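Local atomic coordinates of copper-transporting ATPase RAN1 (Arabidopsis thaliana, PDB entry 3DXS), a protein that probably moves copper across a membrane at the cost of ATP, this fragment being one of its small metal-binding domains. Residues Ala22-Val27 and Ala42-Asp47. The protein carries 1 engineered substitution. Numbering follows the deposited sequence.
Sequences AALMNV and ADVVFD
Leu-24 of helix 14-25 meets Ala-42 and Val-44 of strand 41-46 in the core of a ferredoxin-like heavy-metal-associated domain. Here the helix packs on one face of the four-stranded antiparallel sheet. Cys-16 near the start of this helix binds the zinc ion with Cys-13, and the contact lies at the helix's other end. The CA atoms of Leu-24 and Val-44 lie 8.1 Å apart, and the gap is bridged by side chains alone. In Leu-24, CG stands anti to the carbonyl carbon (chi1 -77°), and chi2 of 167° extends CD1 away from CA, toward the strand. Leu-24 CD1 lies 4.0 Å from Ala-42 CB. The leucine and Val-44 side chains cross obliquely. In Val-44, chi1 of -174° sets CG2 anti to the carbonyl carbon, and this branch meets the leucine. No hydrogen bond joins the segments. Backbone bonds tie Ala-42 to Val-6 and Val-44 to Ile-4 of strand 2-9, and Asp-43 to Ser-34 of strand 30-36. Ile-56 of helix 53-63 touches both Leu-24 and Val-44, which links the two helices over the sheet. The methyl that meets Ala-42, Leu-24 CD1, also makes the closest approach between the segments, 3.8 Å to Val-44 CG2.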
ATOM      1  N   ALA A  22      -4.491   6.882  -2.336  1.00 10.19           N
ATOM      2  CA  ALA A  22      -4.441   8.231  -1.751  1.00 10.09           C
ATOM      3  C   ALA A  22      -3.781   8.176  -0.378  1.00  9.82           C
ATOM      4  O   ALA A  22      -2.906   8.980  -0.037  1.00 10.62           O
ATOM      5  CB  ALA A  22      -5.848   8.838  -1.647  1.00  9.84           C
ATOM      6  N   ALA A  23      -4.187   7.182   0.380  1.00  9.63           N
ATOM      7  CA  ALA A  23      -3.674   6.991   1.739  1.00  9.32           C
ATOM      8  C   ALA A  23      -2.182   6.741   1.706  1.00  9.72           C
ATOM      9  O   ALA A  23      -1.398   7.278   2.491  1.00  9.66           O
ATOM     10  CB  ALA A  23      -4.399   5.821   2.452  1.00  9.27           C
ATOM     11  N   LEU A  24      -1.789   5.902   0.773  1.00  9.78           N
ATOM     12  CA  LEU A  24      -0.387   5.505   0.666  1.00 10.03           C
ATOM     13  C   LEU A  24       0.465   6.703   0.258  1.00 10.19           C
ATOM     14  O   LEU A  24       1.586   6.888   0.737  1.00 10.77           O
ATOM     15  CB  LEU A  24      -0.205   4.329  -0.306  1.00 10.02           C
ATOM     16  CG  LEU A  24      -0.614   2.990   0.314  1.00 10.06           C
ATOM     17  CD1 LEU A  24      -0.731   1.899  -0.755  1.00 10.54           C
ATOM     18  CD2 LEU A  24       0.361   2.566   1.412  1.00  9.84           C
ATOM     19  N   MET A  25      -0.086   7.538  -0.613  1.00 10.17           N
ATOM     20  CA  MET A  25       0.689   8.677  -1.177  1.00 10.61           C
ATOM     21  C   MET A  25       0.865   9.776  -0.130  1.00 11.01           C
ATOM     22  O   MET A  25       1.683  10.694  -0.274  1.00 12.05           O
ATOM     23  CB  MET A  25       0.061   9.214  -2.457  1.00 10.75           C
ATOM     24  CG  MET A  25       0.291   8.295  -3.653  1.00 11.46           C
ATOM     25  SD  MET A  25       2.012   7.830  -3.928  1.00 14.17           S
ATOM     26  CE  MET A  25       2.798   9.418  -4.193  1.00 16.19           C
ATOM     27  N   ASN A  26       0.092   9.648   0.929  1.00 11.03           N
ATOM     28  CA  ASN A  26       0.174  10.566   2.065  1.00 11.40           C
ATOM     29  C   ASN A  26       1.134  10.080   3.135  1.00 11.60           C
ATOM     30  O   ASN A  26       1.363  10.752   4.127  1.00 14.22           O
ATOM     31  CB  ASN A  26      -1.195  10.834   2.676  1.00 11.70           C
ATOM     32  CG  ASN A  26      -1.945  11.934   1.950  1.00 11.11           C
ATOM     33  OD1 ASN A  26      -1.397  12.598   1.075  1.00 12.13           O
ATOM     34  ND2 ASN A  26      -3.203  12.129   2.311  1.00 11.09           N
ATOM     35  N   VAL A  27       1.702   8.911   2.919  1.00 10.97           N
ATOM     36  CA  VAL A  27       2.702   8.373   3.856  1.00 10.14           C
ATOM     37  C   VAL A  27       4.077   8.935   3.494  1.00  9.95           C
ATOM     38  O   VAL A  27       4.582   8.711   2.409  1.00  9.88           O
ATOM     39  CB  VAL A  27       2.735   6.821   3.844  1.00  9.74           C
ATOM     40  CG1 VAL A  27       3.839   6.269   4.749  1.00  9.46           C
ATOM     41  CG2 VAL A  27       1.396   6.248   4.266  1.00  9.32           C
ATOM     42  N   ALA A  42      -1.492  -3.867  -3.560  1.00  7.68           N
ATOM     43  CA  ALA A  42      -0.923  -2.527  -3.587  1.00  7.55           C
ATOM     44  C   ALA A  42       0.590  -2.630  -3.617  1.00  7.74           C
ATOM     45  O   ALA A  42       1.222  -3.143  -2.695  1.00  8.17           O
ATOM     46  CB  ALA A  42      -1.395  -1.705  -2.357  1.00  7.27           C
ATOM     47  N   ASP A  43       1.139  -2.144  -4.710  1.00  8.49           N
ATOM     48  CA  ASP A  43       2.578  -2.164  -4.950  1.00  8.58           C
ATOM     49  C   ASP A  43       3.165  -0.805  -4.611  1.00  8.36           C
ATOM     50  O   ASP A  43       2.777   0.226  -5.149  1.00  9.39           O
ATOM     51  CB  ASP A  43       2.863  -2.565  -6.389  1.00  8.84           C
ATOM     52  CG  ASP A  43       2.490  -3.994  -6.660  1.00  9.14           C
ATOM     53  OD1 ASP A  43       2.181  -4.704  -5.690  1.00 10.02           O
ATOM     54  OD2 ASP A  43       2.499  -4.397  -7.841  1.00 11.58           O
ATOM     55  N   VAL A  44       4.099  -0.823  -3.677  1.00  8.13           N
ATOM     56  CA  VAL A  44       4.615   0.409  -3.072  1.00  7.91           C
ATOM     57  C   VAL A  44       6.127   0.541  -3.146  1.00  7.82           C
ATOM     58  O   VAL A  44       6.889  -0.310  -2.690  1.00  7.79           O
ATOM     59  CB  VAL A  44       4.150   0.525  -1.589  1.00  7.61           C
ATOM     60  CG1 VAL A  44       4.552   1.863  -0.993  1.00  7.91           C
ATOM     61  CG2 VAL A  44       2.628   0.316  -1.474  1.00  8.09           C
ATOM     62  N   VAL A  45       6.521   1.652  -3.738  1.00  7.57           N
ATOM     63  CA  VAL A  45       7.923   2.070  -3.839  1.00  8.02           C
ATOM     64  C   VAL A  45       8.172   3.116  -2.765  1.00  8.03           C
ATOM     65  O   VAL A  45       7.466   4.112  -2.691  1.00  7.94           O
ATOM     66  CB  VAL A  45       8.250   2.636  -5.226  1.00  8.03           C
ATOM     67  CG1 VAL A  45       9.692   3.099  -5.272  1.00  8.47           C
ATOM     68  CG2 VAL A  45       7.988   1.581  -6.323  1.00  8.05           C
ATOM     69  N   PHE A  46       9.136   2.838  -1.899  1.00  8.26           N
ATOM     70  CA  PHE A  46       9.345   3.662  -0.704  1.00  8.51           C
ATOM     71  C   PHE A  46      10.813   3.771  -0.318  1.00  8.60           C
ATOM     72  O   PHE A  46      11.634   2.933  -0.665  1.00  8.08           O
ATOM     73  CB  PHE A  46       8.542   3.103   0.492  1.00  8.26           C
ATOM     74  CG  PHE A  46       9.055   1.765   1.015  1.00  9.67           C
ATOM     75  CD1 PHE A  46       8.675   0.587   0.416  1.00  9.69           C
ATOM     76  CD2 PHE A  46       9.908   1.693   2.097  1.00  9.95           C
ATOM     77  CE1 PHE A  46       9.153  -0.628   0.879  1.00 10.67           C
ATOM     78  CE2 PHE A  46      10.370   0.482   2.570  1.00 10.21           C
ATOM     79  CZ  PHE A  46       9.991  -0.675   1.958  1.00 11.45           C
ATOM     80  N   ASP A  47      11.082   4.833   0.419  1.00  8.85           N
ATOM     81  CA  ASP A  47      12.421   5.130   0.960  1.00  9.64           C
ATOM     82  C   ASP A  47      12.508   4.582   2.387  1.00  9.70           C
ATOM     83  O   ASP A  47      11.878   5.134   3.288  1.00  9.64           O
ATOM     84  CB  ASP A  47      12.654   6.649   0.966  1.00  9.64           C
ATOM     85  CG  ASP A  47      13.932   7.054   1.678  1.00 10.82           C
ATOM     86  OD1 ASP A  47      14.674   6.175   2.149  1.00 12.12           O
ATOM     87  OD2 ASP A  47      14.181   8.272   1.772  1.00 13.63           O
TER